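Local coordinates for protein putative aldehyde dehydrogenase AldY (PDB 4DNG) that probably oxidises aldehydes to carboxylates with NAD+ as the electron acceptor and may help protect the cell against stress from ethanol and related compounds, at residues 102-105 with 106-110; 267-270 with 271-275; 303-306 with 307-310. One frame throughout, in Å; residues are numbered along the deposited sequence.

Contact 1. Residues 102-105 with 106-110; sequences TIEL and EQTIA
The flat ends of E106 and Q107 each lie alongside a methyl one turn earlier in the helix: E106 OE2 is 3.6 Å from T102 CG2, and Q107 OE1 is 4.0 Å from I103 CG2. A third flat group, the peptide carbonyl of E104, is met on opposite faces of its plane by T108 N and T108 OG1. The motif is the i to i+4 hydrogen bonding of an alpha helix, here helix 98-118 of the aldehyde dehydrogenase fold, with bonds from E106 N to T102 O (2.9 Å) through to I109 N and L105 O. The beta-branched T102 and I103 suit their places because CG2, anti to the backbone N, is turned toward the next turn, where the extended chain of E106 or Q107 brings its carboxylate or amide alongside. E106 OE2 finds its counter-charge in R83, while E104 OE2 accepts from the backbone N atoms of M157 and N158, which ties this buried acid to helix 156-169. The Q107 side chain lies about 10 Å from that of E253, a predicted active-site residue. On the apolar flank L105 CG meets I109 CD1 at 4.1 Å, and L105 also packs on helix 83-94. Threonine fits the buried position 108 because its hydroxyl is satisfied within its own helix: with OG1 beside the backbone N (chi1 -57°), T108 OG1 donates to E104 O over 2.7 Å.

Contact 2. Residues 267-270 with 271-275; sequences DVDR and AVDAA
V268 and V272 meet through their methyl branches, V268 CG1 lying 3.8 Å from V272 CG2, in the first turns of helix 268-281. This helix is the connection of a beta-alpha-beta crossover: it follows strand 258-262 and leads to the parallel, neighbouring strand 290-296. Valines suit this flank because their compact branches fit against helix 297-313, where V268 lies on V299 and E302. A271 and A274, with nothing beyond CB, let the backbone come close to F414 of strand 410-414. Backbone hydrogen bonds carry the helix forward. The shortest, V272 N to V268 O at 2.7 Å, runs almost straight on from the carbonyl, whereas A271 N to D267 O is longer at 3.2 Å. On the exposed side the contact is electrostatically unfavourable: D273 OD2 lies 3.1 Å from D269 O, two acceptors, and 3.6 Å from D269 OD2, with the carboxylate planes turned 67° against each other; the pair could raise the proton affinity of one acid. R270 extends outward and packs on Q477 of the second subunit. Capping starts the helix: aspartate is a favoured N-cap because its short carboxylate can fold forward over the first turn to an N-H that has no carbonyl of a preceding turn to bond, and here R270 N donates to D267 OD1 over 2.8 Å, approaching from above the carboxylate plane.

Contact 3. Residues 303-306 with 307-310; sequences FVEK and FTAR
F303 and F307 share a first torsion, CG anti to the backbone N with chi1 -176° in both, and this sends the two rings off the helix in the same direction, one turn apart. Their planes are nearly parallel, 12° from each other, but slid so far that they barely overlap, with centroids 5.6 Å apart. What touches is one corner of the F303 ring, CE1, and the base of the next side chain: F303 CE1 lies 3.7 Å from F307 CB and 3.8 Å from F307 CG. Large flat side chains suit this face of helix 297-313, since it packs on the sheet that holds strands 290-296 and 362-369: both phenylalanines reach I293 of strand 290-296, and F307 goes on to V367 of strand 362-369. With an alanine in place of F303, the space beside I293, V295 and V272 would probably be left unfilled and the F307 ring, losing its neighbour, set freer to shift.

The next pair, V304 and T308, meets methyl to methyl, V304 CG1 to T308 CG2 at 3.7 Å. T308 turns OG1 between its own backbone N and carbonyl carbon (chi1 51°), back over the preceding turn, where it lies 2.7 Å from both V304 O and E305 O. V304 O accepts the backbone T308 N at 2.7 Å. On the exposed side the aliphatic part of K306 lies over V272, and its NZ forms a salt bridge with E302.

The same torsion that sets T308 OG1 beside main-chain carbonyls of its own helix turns CG2 to V304, so the hydroxyl has acceptors close by and T308 can still pack on A353 and V354 of strand 351-354.

From the N terminus the chain reaches contact 1 in helix 98-118, then contact 2 in helix 268-281, then contact 3 in helix 297-313. Each closes just single turns of its own helix, so none nests within or crosses another; they stand in series. Contact 1 is apart, its nearest atoms about 11 Å from those of contact 2 and about 13 Å from those of contact 3, and belongs with helices 65-81, 83-94 and 156-169. Contacts 2 and 3, separated in sequence by strand 290-296, come together in space: V272 CG1 lies 3.5 Å from F307 CA, and A275 CB meets F307 CE1. They thereby join two helices packed on the sheet containing strands 258-262 and 290-296.

Contact 1. Residues 102-105 with 106-110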
ATOM      1  N   THR A 102     -15.931  -7.688 -27.917  1.00 66.94           N
ATOM      2  CA  THR A 102     -14.940  -7.152 -28.833  1.00 66.50           C
ATOM      3  C   THR A 102     -14.124  -6.082 -28.139  1.00 71.28           C
ATOM      4  O   THR A 102     -12.894  -6.042 -28.259  1.00 70.87           O
ATOM      5  CB  THR A 102     -15.603  -6.591 -30.086  1.00 66.04           C
ATOM      6  OG1 THR A 102     -16.307  -7.652 -30.742  1.00 63.89           O
ATOM      7  CG2 THR A 102     -14.551  -5.986 -31.049  1.00 66.45           C
ATOM      8  N   ILE A 103     -14.817  -5.236 -27.381  1.00 74.98           N
ATOM      9  CA  ILE A 103     -14.184  -4.140 -26.647  1.00 70.52           C
ATOM     10  C   ILE A 103     -13.219  -4.725 -25.616  1.00 69.03           C
ATOM     11  O   ILE A 103     -12.080  -4.254 -25.465  1.00 69.98           O
ATOM     12  CB  ILE A 103     -15.247  -3.222 -26.012  1.00 70.03           C
ATOM     13  CG1 ILE A 103     -15.874  -2.330 -27.095  1.00 75.93           C
ATOM     14  CG2 ILE A 103     -14.642  -2.359 -24.921  1.00 70.76           C
ATOM     15  CD1 ILE A 103     -17.145  -1.617 -26.676  1.00 77.92           C
ATOM     16  N   GLU A 104     -13.665  -5.784 -24.946  1.00 68.80           N
ATOM     17  CA  GLU A 104     -12.853  -6.445 -23.943  1.00 68.53           C
ATOM     18  C   GLU A 104     -11.582  -7.073 -24.541  1.00 67.98           C
ATOM     19  O   GLU A 104     -10.475  -6.904 -23.976  1.00 63.23           O
ATOM     20  CB  GLU A 104     -13.662  -7.480 -23.172  1.00 70.65           C
ATOM     21  CG  GLU A 104     -12.924  -7.936 -21.927  1.00 84.81           C
ATOM     22  CD  GLU A 104     -13.747  -8.804 -20.988  1.00 95.11           C
ATOM     23  OE1 GLU A 104     -15.004  -8.725 -21.002  1.00 92.79           O
ATOM     24  OE2 GLU A 104     -13.106  -9.559 -20.215  1.00 94.00           O
ATOM     25  N   LEU A 105     -11.728  -7.780 -25.669  1.00 59.88           N
ATOM     26  CA  LEU A 105     -10.560  -8.353 -26.324  1.00 60.38           C
ATOM     27  C   LEU A 105      -9.618  -7.256 -26.783  1.00 65.63           C
ATOM     28  O   LEU A 105      -8.400  -7.365 -26.605  1.00 68.36           O
ATOM     29  CB  LEU A 105     -10.913  -9.265 -27.499  1.00 66.10           C
ATOM     30  CG  LEU A 105      -9.737 -10.012 -28.172  1.00 67.43           C
ATOM     31  CD1 LEU A 105      -8.826 -10.707 -27.174  1.00 68.70           C
ATOM     32  CD2 LEU A 105     -10.270 -11.029 -29.137  1.00 74.16           C
ATOM     33  N   GLU A 106     -10.180  -6.201 -27.367  1.00 66.47           N
ATOM     34  CA  GLU A 106      -9.370  -5.038 -27.737  1.00 70.67           C
ATOM     35  C   GLU A 106      -8.611  -4.426 -26.557  1.00 69.38           C
ATOM     36  O   GLU A 106      -7.393  -4.229 -26.640  1.00 75.12           O
ATOM     37  CB  GLU A 106     -10.180  -4.009 -28.522  1.00 73.35           C
ATOM     38  CG  GLU A 106     -10.175  -4.343 -30.012  1.00 88.88           C
ATOM     39  CD  GLU A 106     -11.334  -3.747 -30.782  1.00108.81           C
ATOM     40  OE1 GLU A 106     -12.012  -2.838 -30.259  1.00115.53           O
ATOM     41  OE2 GLU A 106     -11.568  -4.194 -31.924  1.00124.08           O
ATOM     42  N   GLN A 107      -9.299  -4.171 -25.450  1.00 66.10           N
ATOM     43  CA  GLN A 107      -8.633  -3.595 -24.269  1.00 62.82           C
ATOM     44  C   GLN A 107      -7.510  -4.453 -23.713  1.00 62.23           C
ATOM     45  O   GLN A 107      -6.472  -3.929 -23.327  1.00 70.61           O
ATOM     46  CB  GLN A 107      -9.640  -3.300 -23.191  1.00 65.24           C
ATOM     47  CG  GLN A 107     -10.438  -2.034 -23.444  1.00 79.34           C
ATOM     48  CD  GLN A 107     -11.472  -1.796 -22.354  1.00 98.50           C
ATOM     49  OE1 GLN A 107     -12.121  -0.753 -22.319  1.00105.09           O
ATOM     50  NE2 GLN A 107     -11.632  -2.771 -21.454  1.00101.43           N
ATOM     51  N   THR A 108      -7.728  -5.767 -23.686  1.00 62.81           N
ATOM     52  CA  THR A 108      -6.724  -6.788 -23.323  1.00 56.41           C
ATOM     53  C   THR A 108      -5.443  -6.696 -24.181  1.00 61.20           C
ATOM     54  O   THR A 108      -4.330  -6.738 -23.661  1.00 64.87           O
ATOM     55  CB  THR A 108      -7.374  -8.189 -23.418  1.00 57.33           C
ATOM     56  OG1 THR A 108      -8.526  -8.227 -22.560  1.00 61.35           O
ATOM     57  CG2 THR A 108      -6.416  -9.327 -23.004  1.00 58.35           C
ATOM     58  N   ILE A 109      -5.619  -6.548 -25.490  1.00 63.38           N
ATOM     59  CA  ILE A 109      -4.537  -6.286 -26.421  1.00 67.46           C
ATOM     60  C   ILE A 109      -3.848  -4.946 -26.128  1.00 70.67           C
ATOM     61  O   ILE A 109      -2.606  -4.859 -26.082  1.00 69.08           O
ATOM     62  CB  ILE A 109      -5.086  -6.317 -27.857  1.00 74.80           C
ATOM     63  CG1 ILE A 109      -5.405  -7.767 -28.249  1.00 78.96           C
ATOM     64  CG2 ILE A 109      -4.137  -5.633 -28.839  1.00 74.51           C
ATOM     65  CD1 ILE A 109      -6.456  -7.907 -29.334  1.00 81.76           C
ATOM     66  N   ALA A 110      -4.648  -3.899 -25.934  1.00 69.01           N
ATOM     67  CA  ALA A 110      -4.091  -2.607 -25.533  1.00 73.54           C
ATOM     68  C   ALA A 110      -3.156  -2.760 -24.318  1.00 69.75           C
ATOM     69  O   ALA A 110      -2.006  -2.312 -24.357  1.00 73.55           O
ATOM     70  CB  ALA A 110      -5.192  -1.589 -25.268  1.00 67.78           C
TER

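Contact 2. Residues 267-270 with 271-275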
ATOM      1  N   ASP A 267     -24.297  19.322 -23.034  1.00 97.28           N
ATOM      2  CA  ASP A 267     -24.996  18.909 -24.234  1.00 93.81           C
ATOM      3  C   ASP A 267     -25.755  17.651 -23.840  1.00 88.04           C
ATOM      4  O   ASP A 267     -25.134  16.632 -23.543  1.00 87.95           O
ATOM      5  CB  ASP A 267     -23.995  18.611 -25.353  1.00 95.82           C
ATOM      6  CG  ASP A 267     -24.642  17.975 -26.583  1.00 99.60           C
ATOM      7  OD1 ASP A 267     -25.575  17.145 -26.444  1.00 95.56           O
ATOM      8  OD2 ASP A 267     -24.192  18.290 -27.701  1.00103.36           O
ATOM      9  N   VAL A 268     -27.083  17.725 -23.817  1.00 84.83           N
ATOM     10  CA  VAL A 268     -27.912  16.607 -23.363  1.00 86.77           C
ATOM     11  C   VAL A 268     -27.742  15.385 -24.270  1.00 94.24           C
ATOM     12  O   VAL A 268     -27.471  14.267 -23.784  1.00 92.70           O
ATOM     13  CB  VAL A 268     -29.398  17.007 -23.232  1.00 86.73           C
ATOM     14  CG1 VAL A 268     -30.295  15.799 -22.991  1.00 84.79           C
ATOM     15  CG2 VAL A 268     -29.560  17.997 -22.103  1.00 86.06           C
ATOM     16  N   ASP A 269     -27.860  15.612 -25.577  1.00 89.99           N
ATOM     17  CA  ASP A 269     -27.780  14.536 -26.563  1.00 95.86           C
ATOM     18  C   ASP A 269     -26.490  13.706 -26.464  1.00 94.25           C
ATOM     19  O   ASP A 269     -26.530  12.473 -26.481  1.00 95.17           O
ATOM     20  CB  ASP A 269     -27.958  15.098 -27.970  1.00109.82           C
ATOM     21  CG  ASP A 269     -28.863  14.241 -28.817  1.00117.27           C
ATOM     22  OD1 ASP A 269     -30.056  14.600 -28.939  1.00121.62           O
ATOM     23  OD2 ASP A 269     -28.389  13.200 -29.333  1.00113.12           O
ATOM     24  N   ARG A 270     -25.355  14.387 -26.355  1.00 93.28           N
ATOM     25  CA  ARG A 270     -24.084  13.733 -26.067  1.00 94.92           C
ATOM     26  C   ARG A 270     -24.188  12.906 -24.775  1.00 89.60           C
ATOM     27  O   ARG A 270     -23.759  11.748 -24.753  1.00 89.25           O
ATOM     28  CB  ARG A 270     -22.979  14.790 -25.961  1.00101.62           C
ATOM     29  CG  ARG A 270     -21.548  14.297 -26.135  1.00103.15           C
ATOM     30  CD  ARG A 270     -20.645  15.473 -26.508  1.00111.99           C
ATOM     31  NE  ARG A 270     -19.229  15.238 -26.219  1.00117.33           N
ATOM     32  CZ  ARG A 270     -18.256  15.209 -27.129  1.00124.10           C
ATOM     33  NH1 ARG A 270     -17.006  14.991 -26.743  1.00115.39           N
ATOM     34  NH2 ARG A 270     -18.519  15.405 -28.420  1.00131.04           N
ATOM     35  N   ALA A 271     -24.799  13.494 -23.736  1.00 84.31           N
ATOM     36  CA  ALA A 271     -24.899  12.893 -22.386  1.00 80.56           C
ATOM     37  C   ALA A 271     -25.823  11.676 -22.312  1.00 79.96           C
ATOM     38  O   ALA A 271     -25.487  10.676 -21.674  1.00 77.33           O
ATOM     39  CB  ALA A 271     -25.322  13.935 -21.347  1.00 76.98           C
ATOM     40  N   VAL A 272     -26.983  11.761 -22.951  1.00 82.16           N
ATOM     41  CA  VAL A 272     -27.845  10.592 -23.081  1.00 82.56           C
ATOM     42  C   VAL A 272     -27.074   9.462 -23.769  1.00 81.79           C
ATOM     43  O   VAL A 272     -26.976   8.361 -23.234  1.00 78.83           O
ATOM     44  CB  VAL A 272     -29.114  10.912 -23.882  1.00 86.59           C
ATOM     45  CG1 VAL A 272     -29.984   9.665 -24.012  1.00 85.75           C
ATOM     46  CG2 VAL A 272     -29.875  12.067 -23.246  1.00 81.28           C
ATOM     47  N   ASP A 273     -26.505   9.765 -24.935  1.00 91.24           N
ATOM     48  CA  ASP A 273     -25.717   8.806 -25.720  1.00100.78           C
ATOM     49  C   ASP A 273     -24.600   8.158 -24.908  1.00 98.21           C
ATOM     50  O   ASP A 273     -24.527   6.931 -24.821  1.00 97.10           O
ATOM     51  CB  ASP A 273     -25.124   9.465 -26.977  1.00108.92           C
ATOM     52  CG  ASP A 273     -26.112   9.538 -28.129  1.00111.33           C
ATOM     53  OD1 ASP A 273     -26.922   8.599 -28.296  1.00108.30           O
ATOM     54  OD2 ASP A 273     -26.066  10.538 -28.877  1.00117.27           O
ATOM     55  N   ALA A 274     -23.743   8.985 -24.313  1.00 96.79           N
ATOM     56  CA  ALA A 274     -22.642   8.486 -23.498  1.00 92.09           C
ATOM     57  C   ALA A 274     -23.122   7.661 -22.293  1.00 85.00           C
ATOM     58  O   ALA A 274     -22.422   6.753 -21.862  1.00 77.10           O
ATOM     59  CB  ALA A 274     -21.745   9.628 -23.052  1.00 92.14           C
ATOM     60  N   ALA A 275     -24.311   7.968 -21.764  1.00 82.14           N
ATOM     61  CA  ALA A 275     -24.907   7.176 -20.678  1.00 73.67           C
ATOM     62  C   ALA A 275     -25.437   5.812 -21.145  1.00 79.95           C
ATOM     63  O   ALA A 275     -25.460   4.856 -20.374  1.00 77.89           O
ATOM     64  CB  ALA A 275     -26.006   7.953 -19.976  1.00 69.42           C
TER

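Contact 3. Residues 303-306 with 307-310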
ATOM      1  N   PHE A 303     -33.504  15.052 -20.528  1.00 93.53           N
ATOM      2  CA  PHE A 303     -32.639  13.876 -20.429  1.00 90.78           C
ATOM      3  C   PHE A 303     -33.450  12.597 -20.232  1.00 91.22           C
ATOM      4  O   PHE A 303     -33.136  11.578 -20.860  1.00 89.33           O
ATOM      5  CB  PHE A 303     -31.602  14.014 -19.296  1.00 88.34           C
ATOM      6  CG  PHE A 303     -30.623  12.857 -19.210  1.00 82.28           C
ATOM      7  CD1 PHE A 303     -30.975  11.662 -18.566  1.00 79.31           C
ATOM      8  CD2 PHE A 303     -29.345  12.963 -19.769  1.00 79.33           C
ATOM      9  CE1 PHE A 303     -30.079  10.602 -18.489  1.00 76.21           C
ATOM     10  CE2 PHE A 303     -28.441  11.913 -19.689  1.00 74.92           C
ATOM     11  CZ  PHE A 303     -28.808  10.730 -19.055  1.00 74.80           C
ATOM     12  N   VAL A 304     -34.464  12.645 -19.358  1.00 86.45           N
ATOM     13  CA  VAL A 304     -35.254  11.448 -19.051  1.00 82.82           C
ATOM     14  C   VAL A 304     -35.932  10.934 -20.301  1.00 83.80           C
ATOM     15  O   VAL A 304     -35.711   9.793 -20.690  1.00 81.87           O
ATOM     16  CB  VAL A 304     -36.301  11.667 -17.939  1.00 83.83           C
ATOM     17  CG1 VAL A 304     -37.275  10.499 -17.894  1.00 81.34           C
ATOM     18  CG2 VAL A 304     -35.619  11.823 -16.588  1.00 85.81           C
ATOM     19  N   GLU A 305     -36.733  11.789 -20.935  1.00 94.14           N
ATOM     20  CA  GLU A 305     -37.453  11.431 -22.157  1.00104.74           C
ATOM     21  C   GLU A 305     -36.543  10.763 -23.184  1.00102.77           C
ATOM     22  O   GLU A 305     -36.846   9.671 -23.673  1.00105.20           O
ATOM     23  CB  GLU A 305     -38.130  12.658 -22.769  1.00114.53           C
ATOM     24  CG  GLU A 305     -39.470  13.009 -22.136  1.00134.18           C
ATOM     25  CD  GLU A 305     -40.651  12.248 -22.734  1.00145.38           C
ATOM     26  OE1 GLU A 305     -40.514  11.043 -23.046  1.00145.79           O
ATOM     27  OE2 GLU A 305     -41.734  12.859 -22.879  1.00144.77           O
ATOM     28  N   LYS A 306     -35.424  11.418 -23.486  1.00100.05           N
ATOM     29  CA  LYS A 306     -34.452  10.912 -24.453  1.00101.44           C
ATOM     30  C   LYS A 306     -33.807   9.597 -24.021  1.00100.50           C
ATOM     31  O   LYS A 306     -33.699   8.666 -24.828  1.00105.73           O
ATOM     32  CB  LYS A 306     -33.380  11.965 -24.744  1.00101.26           C
ATOM     33  CG  LYS A 306     -33.723  12.852 -25.922  1.00106.00           C
ATOM     34  CD  LYS A 306     -33.037  14.200 -25.841  1.00101.37           C
ATOM     35  CE  LYS A 306     -33.966  15.264 -26.399  1.00 98.30           C
ATOM     36  NZ  LYS A 306     -33.334  16.603 -26.349  1.00 97.88           N
ATOM     37  N   PHE A 307     -33.382   9.535 -22.756  1.00 92.08           N
ATOM     38  CA  PHE A 307     -32.732   8.342 -22.203  1.00 84.34           C
ATOM     39  C   PHE A 307     -33.709   7.181 -22.137  1.00 79.79           C
ATOM     40  O   PHE A 307     -33.334   6.071 -22.468  1.00 72.85           O
ATOM     41  CB  PHE A 307     -32.109   8.617 -20.819  1.00 82.26           C
ATOM     42  CG  PHE A 307     -31.355   7.444 -20.249  1.00 78.34           C
ATOM     43  CD1 PHE A 307     -30.006   7.248 -20.549  1.00 76.96           C
ATOM     44  CD2 PHE A 307     -32.001   6.515 -19.422  1.00 74.19           C
ATOM     45  CE1 PHE A 307     -29.310   6.152 -20.031  1.00 73.98           C
ATOM     46  CE2 PHE A 307     -31.322   5.421 -18.913  1.00 68.32           C
ATOM     47  CZ  PHE A 307     -29.974   5.240 -19.217  1.00 71.33           C
ATOM     48  N   THR A 308     -34.951   7.450 -21.719  1.00 86.39           N
ATOM     49  CA  THR A 308     -36.006   6.426 -21.666  1.00 96.34           C
ATOM     50  C   THR A 308     -36.368   5.893 -23.049  1.00 95.87           C
ATOM     51  O   THR A 308     -36.369   4.675 -23.267  1.00 99.07           O
ATOM     52  CB  THR A 308     -37.307   6.927 -20.992  1.00103.55           C
ATOM     53  OG1 THR A 308     -37.714   8.166 -21.586  1.00109.40           O
ATOM     54  CG2 THR A 308     -37.114   7.116 -19.502  1.00100.54           C
ATOM     55  N   ALA A 309     -36.670   6.796 -23.979  1.00 89.59           N
ATOM     56  CA  ALA A 309     -37.022   6.374 -25.332  1.00 93.21           C
ATOM     57  C   ALA A 309     -35.923   5.478 -25.913  1.00101.80           C
ATOM     58  O   ALA A 309     -36.220   4.423 -26.479  1.00102.56           O
ATOM     59  CB  ALA A 309     -37.271   7.569 -26.236  1.00 83.70           C
ATOM     60  N   ARG A 310     -34.664   5.890 -25.738  1.00 98.99           N
ATOM     61  CA  ARG A 310     -33.524   5.220 -26.370  1.00103.03           C
ATOM     62  C   ARG A 310     -33.285   3.821 -25.783  1.00 96.41           C
ATOM     63  O   ARG A 310     -32.996   2.870 -26.517  1.00 91.55           O
ATOM     64  CB  ARG A 310     -32.274   6.116 -26.295  1.00108.03           C
ATOM     65  CG  ARG A 310     -31.016   5.588 -26.980  1.00118.97           C
ATOM     66  CD  ARG A 310     -31.102   5.568 -28.500  1.00129.95           C
ATOM     67  NE  ARG A 310     -29.882   5.026 -29.106  1.00135.30           N
ATOM     68  CZ  ARG A 310     -29.639   3.731 -29.320  1.00127.35           C
ATOM     69  NH1 ARG A 310     -30.534   2.807 -28.983  1.00127.42           N
ATOM     70  NH2 ARG A 310     -28.494   3.358 -29.877  1.00115.44           N
TER